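Local coordinates for protein putative phosphohistidine phosphatase SixA (Agrobacterium tumefaciens, PDB 2RFL) that probably removes phosphate from phosphohistidine side chains, as a putative SixA-type member of the histidine phosphatase superfamily, at residues V11-H16 and E120-A125; R15-A20 and F38-I43; D56-S61 and Q68-W73; A63-Q68 and E88-R93. All coordinates share one frame; numbering follows the deposited sequence.

Contact 1 (V11-H16 and E120-A125)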
loop_
_atom_site.group_PDB
_atom_site.type_symbol
_atom_site.label_atom_id
_atom_site.label_comp_id
_atom_site.label_asym_id
_atom_site.label_seq_id
_atom_site.Cartn_x
_atom_site.Cartn_y
_atom_site.Cartn_z
ATOM N N VAL A 11 -7.540 2.163 -6.460
ATOM C CA VAL A 11 -6.188 2.242 -5.899
ATOM C C VAL A 11 -6.137 1.741 -4.455
ATOM O O VAL A 11 -6.802 2.264 -3.570
ATOM C CB VAL A 11 -5.644 3.698 -5.912
ATOM C CG1 VAL A 11 -4.437 3.877 -5.004
ATOM C CG2 VAL A 11 -5.252 4.100 -7.301
ATOM N N TYR A 12 -5.315 0.736 -4.224
ATOM C CA TYR A 12 -4.995 0.320 -2.866
ATOM C C TYR A 12 -3.612 0.818 -2.518
ATOM O O TYR A 12 -2.665 0.677 -3.332
ATOM C CB TYR A 12 -5.031 -1.190 -2.736
ATOM C CG TYR A 12 -6.338 -1.860 -3.160
ATOM C CD1 TYR A 12 -6.431 -2.528 -4.386
ATOM C CD2 TYR A 12 -7.469 -1.871 -2.292
ATOM C CE1 TYR A 12 -7.624 -3.162 -4.761
ATOM C CE2 TYR A 12 -8.660 -2.513 -2.654
ATOM C CZ TYR A 12 -8.731 -3.149 -3.890
ATOM O OH TYR A 12 -9.898 -3.785 -4.263
ATOM N N LEU A 13 -3.518 1.416 -1.329
ATOM C CA LEU A 13 -2.277 1.928 -0.750
ATOM C C LEU A 13 -1.941 1.304 0.592
ATOM O O LEU A 13 -2.579 1.630 1.627
ATOM C CB LEU A 13 -2.383 3.444 -0.519
ATOM C CG LEU A 13 -2.669 4.450 -1.620
ATOM C CD1 LEU A 13 -2.732 5.800 -0.961
ATOM C CD2 LEU A 13 -1.580 4.419 -2.621
ATOM N N LEU A 14 -0.898 0.473 0.568
ATOM C CA LEU A 14 -0.480 -0.391 1.664
ATOM C C LEU A 14 0.911 -0.022 2.196
ATOM O O LEU A 14 1.936 -0.120 1.502
ATOM C CB LEU A 14 -0.515 -1.897 1.233
ATOM C CG LEU A 14 -0.038 -2.983 2.243
ATOM C CD1 LEU A 14 -0.847 -3.012 3.562
ATOM C CD2 LEU A 14 0.044 -4.408 1.655
ATOM N N ARG A 15 0.959 0.379 3.453
ATOM C CA ARG A 15 2.243 0.562 4.074
ATOM C C ARG A 15 2.695 -0.802 4.568
ATOM O O ARG A 15 1.874 -1.609 4.988
ATOM C CB ARG A 15 2.199 1.595 5.182
ATOM C CG ARG A 15 3.600 1.893 5.731
ATOM C CD ARG A 15 3.689 3.138 6.570
ATOM N NE ARG A 15 4.965 3.149 7.244
ATOM C CZ ARG A 15 5.154 3.641 8.465
ATOM N NH1 ARG A 15 4.148 4.222 9.115
ATOM N NH2 ARG A 15 6.351 3.570 9.036
ATOM N N HIS A 16 4.001 -1.058 4.467
ATOM C CA HIS A 16 4.590 -2.304 4.887
ATOM C C HIS A 16 4.309 -2.462 6.388
ATOM O O HIS A 16 4.076 -1.469 7.096
ATOM C CB HIS A 16 6.103 -2.338 4.585
ATOM C CG HIS A 16 6.900 -1.366 5.402
ATOM N ND1 HIS A 16 7.246 -1.602 6.720
ATOM C CD2 HIS A 16 7.364 -0.128 5.109
ATOM C CE1 HIS A 16 7.899 -0.557 7.195
ATOM N NE2 HIS A 16 7.995 0.343 6.236
ATOM N N GLU A 120 2.288 8.045 2.539
ATOM C CA GLU A 120 1.475 9.153 3.085
ATOM C C GLU A 120 1.342 10.306 2.082
ATOM O O GLU A 120 0.248 10.833 1.902
ATOM C CB GLU A 120 2.021 9.655 4.441
ATOM C CG GLU A 120 0.949 10.272 5.361
ATOM C CD GLU A 120 1.425 10.564 6.818
ATOM O OE1 GLU A 120 2.232 9.786 7.379
ATOM O OE2 GLU A 120 0.985 11.589 7.406
ATOM N N ALA A 121 2.429 10.672 1.405
ATOM C CA ALA A 121 2.360 11.748 0.397
ATOM C C ALA A 121 1.452 11.443 -0.804
ATOM O O ALA A 121 0.718 12.297 -1.278
ATOM C CB ALA A 121 3.732 12.133 -0.061
ATOM N N THR A 122 1.491 10.209 -1.262
ATOM C CA THR A 122 0.604 9.720 -2.287
ATOM C C THR A 122 -0.875 9.814 -1.945
ATOM O O THR A 122 -1.687 10.238 -2.777
ATOM C CB THR A 122 0.982 8.283 -2.632
ATOM O OG1 THR A 122 2.419 8.210 -2.714
ATOM C CG2 THR A 122 0.357 7.884 -3.950
ATOM N N LEU A 123 -1.245 9.417 -0.736
ATOM C CA LEU A 123 -2.653 9.532 -0.335
ATOM C C LEU A 123 -3.026 10.986 -0.258
ATOM O O LEU A 123 -4.090 11.373 -0.743
ATOM C CB LEU A 123 -2.894 8.831 1.007
ATOM C CG LEU A 123 -4.285 8.811 1.638
ATOM C CD1 LEU A 123 -5.293 8.222 0.649
ATOM C CD2 LEU A 123 -4.276 8.035 2.968
ATOM N N GLU A 124 -2.132 11.795 0.325
ATOM C CA GLU A 124 -2.350 13.225 0.461
ATOM C C GLU A 124 -2.629 13.826 -0.929
ATOM O O GLU A 124 -3.621 14.522 -1.117
ATOM C CB GLU A 124 -1.175 13.936 1.202
ATOM C CG GLU A 124 -1.475 15.395 1.611
ATOM C CD GLU A 124 -0.243 16.283 1.952
ATOM O OE1 GLU A 124 0.936 15.866 1.785
ATOM O OE2 GLU A 124 -0.479 17.438 2.389
ATOM N N ALA A 125 -1.760 13.509 -1.895
ATOM C CA ALA A 125 -1.873 13.972 -3.294
ATOM C C ALA A 125 -3.236 13.746 -3.883
ATOM O O ALA A 125 -3.693 14.547 -4.680
ATOM C CB ALA A 125 -0.837 13.283 -4.159
#

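Contact 2 (R15-A20 and F38-I43)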
loop_
_atom_site.group_PDB
_atom_site.type_symbol
_atom_site.label_atom_id
_atom_site.label_comp_id
_atom_site.label_asym_id
_atom_site.label_seq_id
_atom_site.Cartn_x
_atom_site.Cartn_y
_atom_site.Cartn_z
ATOM N N ARG A 15 0.959 0.379 3.453
ATOM C CA ARG A 15 2.243 0.562 4.074
ATOM C C ARG A 15 2.695 -0.802 4.568
ATOM O O ARG A 15 1.874 -1.609 4.988
ATOM C CB ARG A 15 2.199 1.595 5.182
ATOM C CG ARG A 15 3.600 1.893 5.731
ATOM C CD ARG A 15 3.689 3.138 6.570
ATOM N NE ARG A 15 4.965 3.149 7.244
ATOM C CZ ARG A 15 5.154 3.641 8.465
ATOM N NH1 ARG A 15 4.148 4.222 9.115
ATOM N NH2 ARG A 15 6.351 3.570 9.036
ATOM N N HIS A 16 4.001 -1.058 4.467
ATOM C CA HIS A 16 4.590 -2.304 4.887
ATOM C C HIS A 16 4.309 -2.462 6.388
ATOM O O HIS A 16 4.076 -1.469 7.096
ATOM C CB HIS A 16 6.103 -2.338 4.585
ATOM C CG HIS A 16 6.900 -1.366 5.402
ATOM N ND1 HIS A 16 7.246 -1.602 6.720
ATOM C CD2 HIS A 16 7.364 -0.128 5.109
ATOM C CE1 HIS A 16 7.899 -0.557 7.195
ATOM N NE2 HIS A 16 7.995 0.343 6.236
ATOM N N ALA A 17 4.294 -3.712 6.842
ATOM C CA ALA A 17 4.060 -4.041 8.233
ATOM C C ALA A 17 5.251 -3.602 9.088
ATOM O O ALA A 17 6.285 -3.165 8.532
ATOM C CB ALA A 17 3.790 -5.545 8.369
ATOM N N LYS A 18 5.094 -3.706 10.420
ATOM C CA LYS A 18 6.131 -3.316 11.395
ATOM C C LYS A 18 7.426 -4.098 11.209
ATOM O O LYS A 18 7.433 -5.340 11.188
ATOM C CB LYS A 18 5.625 -3.425 12.851
ATOM C CG LYS A 18 6.619 -2.900 13.929
ATOM C CD LYS A 18 6.061 -2.870 15.348
ATOM C CE LYS A 18 5.313 -1.567 15.665
ATOM N NZ LYS A 18 5.961 -0.278 15.197
ATOM N N ALA A 19 8.508 -3.342 11.063
ATOM C CA ALA A 19 9.835 -3.874 10.845
ATOM C C ALA A 19 10.635 -3.814 12.120
ATOM O O ALA A 19 10.336 -3.027 13.004
ATOM C CB ALA A 19 10.539 -3.105 9.757
ATOM N N ALA A 20 11.649 -4.662 12.201
ATOM C CA ALA A 20 12.572 -4.675 13.321
ATOM C C ALA A 20 13.794 -3.834 12.975
ATOM O O ALA A 20 13.952 -3.389 11.831
ATOM C CB ALA A 20 12.973 -6.121 13.661
ATOM N N PHE A 38 4.687 -9.143 11.469
ATOM C CA PHE A 38 4.115 -10.339 10.802
ATOM C C PHE A 38 2.619 -10.621 11.012
ATOM O O PHE A 38 1.927 -11.058 10.096
ATOM C CB PHE A 38 4.878 -11.591 11.205
ATOM C CG PHE A 38 6.026 -11.893 10.327
ATOM C CD1 PHE A 38 5.830 -12.099 8.950
ATOM C CD2 PHE A 38 7.311 -12.021 10.870
ATOM C CE1 PHE A 38 6.936 -12.435 8.122
ATOM C CE2 PHE A 38 8.408 -12.329 10.073
ATOM C CZ PHE A 38 8.249 -12.547 8.709
ATOM N N ALA A 39 2.153 -10.407 12.232
ATOM C CA ALA A 39 0.800 -10.754 12.619
ATOM C C ALA A 39 -0.207 -9.795 12.016
ATOM O O ALA A 39 -1.228 -10.253 11.530
ATOM C CB ALA A 39 0.664 -10.822 14.153
ATOM N N GLU A 40 0.103 -8.494 12.051
ATOM C CA GLU A 40 -0.740 -7.405 11.567
ATOM C C GLU A 40 -1.017 -7.535 10.072
ATOM O O GLU A 40 -2.128 -7.319 9.603
ATOM C CB GLU A 40 0.027 -6.093 11.653
ATOM C CG GLU A 40 0.066 -5.311 12.923
ATOM C CD GLU A 40 0.915 -3.997 12.764
ATOM O OE1 GLU A 40 1.429 -3.686 11.649
ATOM O OE2 GLU A 40 1.074 -3.286 13.791
ATOM N N ALA A 41 0.042 -7.791 9.317
ATOM C CA ALA A 41 -0.063 -7.863 7.892
ATOM C C ALA A 41 -0.943 -9.036 7.500
ATOM O O ALA A 41 -1.723 -8.941 6.565
ATOM C CB ALA A 41 1.318 -7.971 7.260
ATOM N N GLU A 42 -0.819 -10.141 8.226
ATOM C CA GLU A 42 -1.827 -11.205 8.121
ATOM C C GLU A 42 -3.261 -10.745 8.485
ATOM O O GLU A 42 -4.168 -10.941 7.682
ATOM C CB GLU A 42 -1.410 -12.479 8.860
ATOM C CG GLU A 42 -2.154 -13.698 8.372
ATOM C CD GLU A 42 -1.227 -14.852 8.019
ATOM O OE1 GLU A 42 -0.992 -15.707 8.903
ATOM O OE2 GLU A 42 -0.728 -14.885 6.864
ATOM N N ILE A 43 -3.446 -10.125 9.653
ATOM C CA ILE A 43 -4.771 -9.679 10.096
ATOM C C ILE A 43 -5.397 -8.814 8.996
ATOM O O ILE A 43 -6.514 -9.065 8.551
ATOM C CB ILE A 43 -4.732 -8.914 11.482
ATOM C CG1 ILE A 43 -4.589 -9.857 12.685
ATOM C CG2 ILE A 43 -6.006 -8.085 11.708
ATOM C CD1 ILE A 43 -3.546 -10.971 12.562
#

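Contact 3 (D56-S61 and Q68-W73)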
loop_
_atom_site.group_PDB
_atom_site.type_symbol
_atom_site.label_atom_id
_atom_site.label_comp_id
_atom_site.label_asym_id
_atom_site.label_seq_id
_atom_site.Cartn_x
_atom_site.Cartn_y
_atom_site.Cartn_z
ATOM N N ASP A 56 -5.716 -6.604 -9.150
ATOM C CA ASP A 56 -5.202 -7.284 -10.354
ATOM C C ASP A 56 -3.679 -7.298 -10.377
ATOM O O ASP A 56 -3.079 -8.308 -10.648
ATOM C CB ASP A 56 -5.727 -6.577 -11.594
ATOM C CG ASP A 56 -7.216 -6.368 -11.545
ATOM O OD1 ASP A 56 -7.925 -7.124 -10.839
ATOM O OD2 ASP A 56 -7.692 -5.456 -12.219
ATOM N N LEU A 57 -3.089 -6.141 -10.075
ATOM C CA LEU A 57 -1.635 -5.943 -10.022
ATOM C C LEU A 57 -1.124 -5.362 -8.668
ATOM O O LEU A 57 -1.674 -4.384 -8.156
ATOM C CB LEU A 57 -1.205 -5.051 -11.197
ATOM C CG LEU A 57 0.236 -4.522 -11.159
ATOM C CD1 LEU A 57 1.321 -5.546 -11.487
ATOM C CD2 LEU A 57 0.318 -3.306 -12.057
ATOM N N ILE A 58 -0.088 -5.987 -8.119
ATOM C CA ILE A 58 0.627 -5.494 -6.937
ATOM C C ILE A 58 2.022 -4.992 -7.285
ATOM O O ILE A 58 2.847 -5.787 -7.741
ATOM C CB ILE A 58 0.826 -6.592 -5.844
ATOM C CG1 ILE A 58 -0.514 -7.108 -5.328
ATOM C CG2 ILE A 58 1.662 -6.055 -4.672
ATOM C CD1 ILE A 58 -0.432 -8.460 -4.678
ATOM N N LEU A 59 2.288 -3.692 -7.038
ATOM C CA LEU A 59 3.635 -3.092 -7.179
ATOM C C LEU A 59 4.266 -2.846 -5.813
ATOM O O LEU A 59 3.718 -2.155 -4.968
ATOM C CB LEU A 59 3.583 -1.787 -7.959
ATOM C CG LEU A 59 2.963 -1.777 -9.352
ATOM C CD1 LEU A 59 2.908 -0.399 -10.024
ATOM C CD2 LEU A 59 3.695 -2.830 -10.182
ATOM N N SER A 60 5.417 -3.447 -5.577
ATOM C CA SER A 60 6.027 -3.429 -4.238
ATOM C C SER A 60 7.488 -3.058 -4.312
ATOM O O SER A 60 8.144 -3.392 -5.280
ATOM C CB SER A 60 5.928 -4.810 -3.585
ATOM O OG SER A 60 6.623 -4.897 -2.328
ATOM N N SER A 61 7.979 -2.385 -3.269
ATOM C CA SER A 61 9.400 -2.303 -2.968
ATOM C C SER A 61 10.026 -3.713 -2.981
ATOM O O SER A 61 9.376 -4.743 -2.674
ATOM C CB SER A 61 9.620 -1.618 -1.591
ATOM O OG SER A 61 10.988 -1.511 -1.160
ATOM N N GLN A 68 7.984 -9.388 2.310
ATOM C CA GLN A 68 7.288 -10.219 3.288
ATOM C C GLN A 68 5.867 -9.662 3.470
ATOM O O GLN A 68 4.900 -10.448 3.428
ATOM C CB GLN A 68 8.023 -10.310 4.635
ATOM C CG GLN A 68 9.424 -10.928 4.633
ATOM C CD GLN A 68 10.309 -10.446 5.843
ATOM O OE1 GLN A 68 10.070 -9.415 6.490
ATOM N NE2 GLN A 68 11.352 -11.155 6.074
ATOM N N THR A 69 5.727 -8.333 3.611
ATOM C CA THR A 69 4.372 -7.768 3.667
ATOM C C THR A 69 3.526 -8.368 2.514
ATOM O O THR A 69 2.483 -8.963 2.789
ATOM C CB THR A 69 4.320 -6.185 3.696
ATOM O OG1 THR A 69 5.159 -5.673 4.753
ATOM C CG2 THR A 69 2.900 -5.684 3.951
ATOM N N THR A 70 4.017 -8.262 1.264
ATOM C CA THR A 70 3.334 -8.748 0.024
ATOM C C THR A 70 3.001 -10.255 0.057
ATOM O O THR A 70 1.878 -10.631 -0.255
ATOM C CB THR A 70 4.102 -8.335 -1.313
ATOM O OG1 THR A 70 3.880 -6.943 -1.609
ATOM C CG2 THR A 70 3.673 -9.159 -2.513
ATOM N N GLN A 71 3.975 -11.087 0.464
ATOM C CA GLN A 71 3.768 -12.491 0.741
ATOM C C GLN A 71 2.568 -12.799 1.660
ATOM O O GLN A 71 1.929 -13.838 1.551
ATOM C CB GLN A 71 5.065 -13.128 1.265
ATOM C CG GLN A 71 6.231 -13.113 0.252
ATOM C CD GLN A 71 7.602 -13.551 0.811
ATOM O OE1 GLN A 71 7.701 -14.124 1.904
ATOM N NE2 GLN A 71 8.671 -13.265 0.045
ATOM N N ALA A 72 2.249 -11.910 2.582
ATOM C CA ALA A 72 1.025 -12.132 3.362
ATOM C C ALA A 72 -0.220 -12.123 2.463
ATOM O O ALA A 72 -1.010 -13.019 2.518
ATOM C CB ALA A 72 0.913 -11.167 4.519
ATOM N N TRP A 73 -0.349 -11.113 1.609
ATOM C CA TRP A 73 -1.428 -11.012 0.613
ATOM C C TRP A 73 -1.596 -12.166 -0.373
ATOM O O TRP A 73 -2.735 -12.576 -0.607
ATOM C CB TRP A 73 -1.309 -9.706 -0.133
ATOM C CG TRP A 73 -1.622 -8.574 0.785
ATOM C CD1 TRP A 73 -0.880 -8.154 1.861
ATOM C CD2 TRP A 73 -2.787 -7.746 0.749
ATOM N NE1 TRP A 73 -1.509 -7.103 2.478
ATOM C CE2 TRP A 73 -2.676 -6.828 1.818
ATOM C CE3 TRP A 73 -3.908 -7.685 -0.087
ATOM C CZ2 TRP A 73 -3.638 -5.839 2.064
ATOM C CZ3 TRP A 73 -4.862 -6.712 0.156
ATOM C CH2 TRP A 73 -4.718 -5.790 1.221
#

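Contact 4 (A63-Q68 and E88-R93)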
loop_
_atom_site.group_PDB
_atom_site.type_symbol
_atom_site.label_atom_id
_atom_site.label_comp_id
_atom_site.label_asym_id
_atom_site.label_seq_id
_atom_site.Cartn_x
_atom_site.Cartn_y
_atom_site.Cartn_z
ATOM N N ALA A 63 12.392 -4.108 -0.938
ATOM C CA ALA A 63 12.972 -4.208 0.429
ATOM C C ALA A 63 12.342 -5.380 1.162
ATOM O O ALA A 63 11.138 -5.515 1.171
ATOM C CB ALA A 63 12.810 -2.927 1.220
ATOM N N ALA A 64 13.155 -6.238 1.758
ATOM C CA ALA A 64 12.608 -7.412 2.399
ATOM C C ALA A 64 11.260 -7.114 3.124
ATOM O O ALA A 64 10.264 -7.788 2.841
ATOM C CB ALA A 64 13.582 -7.996 3.288
ATOM N N ARG A 65 11.207 -6.096 3.996
ATOM C CA ARG A 65 9.990 -5.801 4.755
ATOM C C ARG A 65 8.766 -5.551 3.868
ATOM O O ARG A 65 7.634 -5.604 4.336
ATOM C CB ARG A 65 10.182 -4.633 5.742
ATOM C CG ARG A 65 10.154 -3.200 5.136
ATOM C CD ARG A 65 10.514 -2.137 6.260
ATOM N NE ARG A 65 11.096 -0.850 5.805
ATOM C CZ ARG A 65 12.384 -0.662 5.476
ATOM N NH1 ARG A 65 13.286 -1.656 5.513
ATOM N NH2 ARG A 65 12.786 0.548 5.101
ATOM N N CYS A 66 8.983 -5.276 2.594
ATOM C CA CYS A 66 7.862 -4.996 1.711
ATOM C C CYS A 66 7.535 -6.294 1.074
ATOM O O CYS A 66 6.389 -6.643 0.931
ATOM C CB CYS A 66 8.207 -3.950 0.646
ATOM S SG CYS A 66 7.902 -2.258 1.194
ATOM N N ARG A 67 8.578 -7.018 0.731
ATOM C CA ARG A 67 8.481 -8.319 0.154
ATOM C C ARG A 67 7.631 -9.285 1.022
ATOM O O ARG A 67 6.665 -9.855 0.542
ATOM C CB ARG A 67 9.900 -8.819 -0.096
ATOM C CG ARG A 67 10.482 -8.216 -1.345
ATOM C CD ARG A 67 11.739 -8.974 -1.709
ATOM N NE ARG A 67 12.265 -8.648 -3.027
ATOM C CZ ARG A 67 11.889 -9.228 -4.177
ATOM N NH1 ARG A 67 10.956 -10.158 -4.197
ATOM N NH2 ARG A 67 12.449 -8.875 -5.327
ATOM N N GLN A 68 7.984 -9.388 2.310
ATOM C CA GLN A 68 7.288 -10.219 3.288
ATOM C C GLN A 68 5.867 -9.662 3.470
ATOM O O GLN A 68 4.900 -10.448 3.428
ATOM C CB GLN A 68 8.023 -10.310 4.635
ATOM C CG GLN A 68 9.424 -10.928 4.633
ATOM C CD GLN A 68 10.309 -10.446 5.843
ATOM O OE1 GLN A 68 10.070 -9.415 6.490
ATOM N NE2 GLN A 68 11.352 -11.155 6.074
ATOM N N GLU A 88 13.314 0.875 -7.050
ATOM C CA GLU A 88 13.140 2.329 -6.962
ATOM C C GLU A 88 11.923 2.806 -6.116
ATOM O O GLU A 88 11.678 4.007 -5.962
ATOM C CB GLU A 88 13.095 2.900 -8.377
ATOM C CG GLU A 88 13.629 4.317 -8.507
ATOM C CD GLU A 88 15.129 4.380 -8.660
ATOM O OE1 GLU A 88 15.814 3.408 -8.268
ATOM O OE2 GLU A 88 15.637 5.404 -9.169
HETATM N N MSE A 89 11.177 1.845 -5.579
HETATM C CA MSE A 89 10.143 2.137 -4.594
HETATM C C MSE A 89 10.728 2.215 -3.188
HETATM O O MSE A 89 10.078 2.699 -2.261
HETATM C CB MSE A 89 9.040 1.078 -4.646
HETATM C CG MSE A 89 7.962 1.356 -5.681
HETATM SE SE MSE A 89 6.472 0.102 -5.570
HETATM C CE MSE A 89 5.344 1.082 -4.317
ATOM N N TYR A 90 11.959 1.737 -3.037
ATOM C CA TYR A 90 12.706 1.920 -1.798
ATOM C C TYR A 90 13.628 3.132 -1.884
ATOM O O TYR A 90 14.392 3.276 -2.839
ATOM C CB TYR A 90 13.516 0.665 -1.471
ATOM C CG TYR A 90 14.423 0.816 -0.271
ATOM C CD1 TYR A 90 13.915 0.767 1.019
ATOM C CD2 TYR A 90 15.790 1.009 -0.430
ATOM C CE1 TYR A 90 14.741 0.906 2.119
ATOM C CE2 TYR A 90 16.623 1.149 0.663
ATOM C CZ TYR A 90 16.094 1.096 1.935
ATOM O OH TYR A 90 16.921 1.234 3.026
ATOM N N ASN A 91 13.551 3.999 -0.881
ATOM C CA ASN A 91 14.238 5.285 -0.926
ATOM C C ASN A 91 13.988 6.025 -2.235
ATOM O O ASN A 91 14.922 6.316 -2.983
ATOM C CB ASN A 91 15.740 5.099 -0.705
ATOM C CG ASN A 91 16.345 6.195 0.150
ATOM O OD1 ASN A 91 16.173 6.212 1.370
ATOM N ND2 ASN A 91 17.057 7.117 -0.486
ATOM N N ALA A 92 12.723 6.328 -2.506
ATOM C CA ALA A 92 12.326 6.874 -3.799
ATOM C C ALA A 92 12.833 8.301 -3.974
ATOM O O ALA A 92 12.890 9.072 -3.017
ATOM C CB ALA A 92 10.814 6.822 -3.953
ATOM N N ARG A 93 13.223 8.636 -5.205
ATOM C CA ARG A 93 13.503 10.010 -5.581
ATOM C C ARG A 93 12.304 10.917 -5.612
ATOM O O ARG A 93 12.425 12.110 -5.562
ATOM C CB ARG A 93 14.453 10.186 -6.780
ATOM C CG ARG A 93 14.603 9.091 -7.795
ATOM C CD ARG A 93 16.001 9.065 -8.509
ATOM N NE ARG A 93 16.609 10.366 -8.899
ATOM C CZ ARG A 93 17.777 10.537 -9.542
ATOM N NH1 ARG A 93 18.512 9.496 -9.902
ATOM N NH2 ARG A 93 18.212 11.752 -9.832
#

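Contact 1 (V11-H16 and E120-A125)
The hydroxyl of Thr122, whose methyl faces Leu13, is gripped by two backbone groups: OG1 is hydrogen-bonded to the carbonyl O of Thr118, one turn earlier in helix 118-127, and to the backbone N of Tyr97, from the loop before helix 98-102. Both bonds of this hydroxyl, in a buried residue, are made away from strand 10-15, one within the helix and one to a loop, and the other branch of the threonine is left for the strand. With OG1 beside the backbone N (chi1 -43°), CG2 takes the place anti to that N and comes 4.2 Å from Leu13 CD2.

Leu13 divides its two methyls between neighbouring helix residues. While CD2 goes to Thr122, CD1 presses on the root of Leu123, 3.6 Å from its CB and 3.8 Å from its CA. A looser touch of 3.9 Å joins Leu13 CD1 to Leu123 CD1, so the strand leucine meets the base of its partner as well as one branch. The two leucines cross obliquely. Leu13 CB points toward the helix, whereas Leu123 CB is directed along its flank, and their CA atoms stand 7.6 Å apart. No hydrogen bond passes between the segments; the union is apolar and buried.

The backbone of Leu13 pairs with Ala146 of strand 145-149, and Leu14, next along the strand, sends its side chain to Trp73 of helix 64-77. Consecutive residues of strand 10-15 thus face helices on opposite sides of the sheet, the arrangement of an alpha-beta-alpha sandwich.

Contact 2 (R15-A20 and F38-I43)
Ala17 lies in extended backbone just beyond strand 10-15, where the chain passes close enough to helix 35-51 to bring its CA within 5.6 Å of the CA of Ala41. Such an approach suits two alanines: each CB points toward the other segment, and Ala17 CB meets Ala41 CB obliquely, at 3.6 Å. This is the apolar core of a small, partly buried contact.

Glu40, the residue before Ala41, supplies the polar flank. Its CG sits beside the backbone N (chi1 -85°) and the chain is extended from there, which carries the carboxylate up to the loop. OE1 stops 3.9 Å from Lys18 N, without a hydrogen bond between them, and is instead hydrogen-bonded to Thr142 OG1. Lys18 lays its CB near the same oxygen but leads its amine away, leaving NZ 5.9 Å from Glu40 OE2; any attraction between these opposite charges would act at a distance.

On the far side of the loop, His16 turns its CB away from the helix. Its ND1 gives a 2.6 Å hydrogen bond to Ala17 O, with an N-H...O angle of 149° and the donor tilted 23° from the carbonyl plane, a bond that restrains rotation of the imidazole.

Behind the loop, Arg15 and His16 are backbone-bonded to Gly144 and Ser143, just before strand 145-149, while Leu33, ahead of helix 35-51, touches both Ala17 and Phe38.

Contact 3 (D56-S61 and Q68-W73)
Thr70 meets strand 57-60 through its hydroxyl: OG1 lies 3.5 Å from Ser60 OG, 3.6 Å from Ser60 CB and 3.9 Å from Ile58 CG2. It is placed there by a first torsion that sets OG1 beside the backbone N (chi1 -76°), with CG2 anti to that N. Ile58 and Ser60, two apart on the strand, both point their CB at helix 64-77, and the single threonine is shared between them. The side chains of Ile58 and Thr70 run past each other in opposite directions, and the isoleucine touches the threonine through its CG2 methyl.

One step outward, Ser60 OG is held by the next residue of its own segment. Standing anti to the backbone N (chi1 174°), it donates a 2.8 Å hydrogen bond to Ser61 O, in the carbonyl plane and on a lone pair. Thr70 is further bounded by Tyr85 and Val113, from the strands on either side of 57-60. Ile58 touches Ile83 and Met111 of the same two strands, and Trp73, one turn on from Thr70, reaches Met111 and also Ala45 and Ala48 of helix 35-51.

Strand 57-60, helix 64-77 and the adjacent parallel strand 82-85 form a beta-alpha-beta crossover. With a methyl and two hydroxyls meeting in a buried interface, the segments are held chiefly by the fit of small groups, and Ser60 OG gives its hydrogen bond to a carbonyl of its own segment.

Contact 4 (A63-Q68 and E88-R93)
Tyr90 points its CB at the start of helix 64-77, and with CG anti to the backbone N (chi1 174°) its ring runs out past Ala63 and Arg65 in turn. CD1 comes first, 3.9 Å from Ala63 CB. The next atom along that edge, CE1, lies 3.6 Å from Arg65 NH2, which sits at the rim of the ring and in its plane. Beyond it, OH is hydrogen-bonded to Asp28 OD2.

Arg65 reaches this place from the crowded position, its CG between the backbone N and carbonyl carbon, and then extends to NE. The guanidinium plane stands 80° from that of the ring. Because NH2 lies at the ring's edge and not over its face, this is no cation-pi interaction. NH2 makes a salt bridge to the same Asp28 OD2 that receives Tyr90 OH.

Ala63 occupies the N-cap position. Cys66 N reaches Ala63 O at 2.6 Å; Arg67 N reaches Ala63 O at 3.0 Å, from the opposite face of the carbonyl plane. Phe29 meets the tyrosine ring edge-to-face, and His115 also packs against it. The polar tips of Tyr90 and Arg65 are thus joined through one carboxylate oxygen of Asp28, while the direct contact between them is van der Waals.

How the contacts relate
Contacts 2, 3 and 4 border the loop that follows strand 10-15, and contact 1 holds the strand leading into it, its centre about 14 to 16 Å from theirs. His16 touches Cys66 of contact 4, Thr69 of contact 3 and Arg65, whose CD lies 3.2 Å from His16 CE1. Contacts 1 and 3 lie on opposite faces of the sheet, Leu14 CD2 coming 3.9 Å from Thr69 CG2. Contact 2 meets contact 3 through a probable hydrogen bond of 3.0 Å between Ala17 N and Thr69 OG1. Contact 4 shares helix 64-77 with contact 3. By analogy with relatives, Arg15, His16, Arg65 and His115 probably line the phosphate pocket, His16 as the phosphate-accepting histidine.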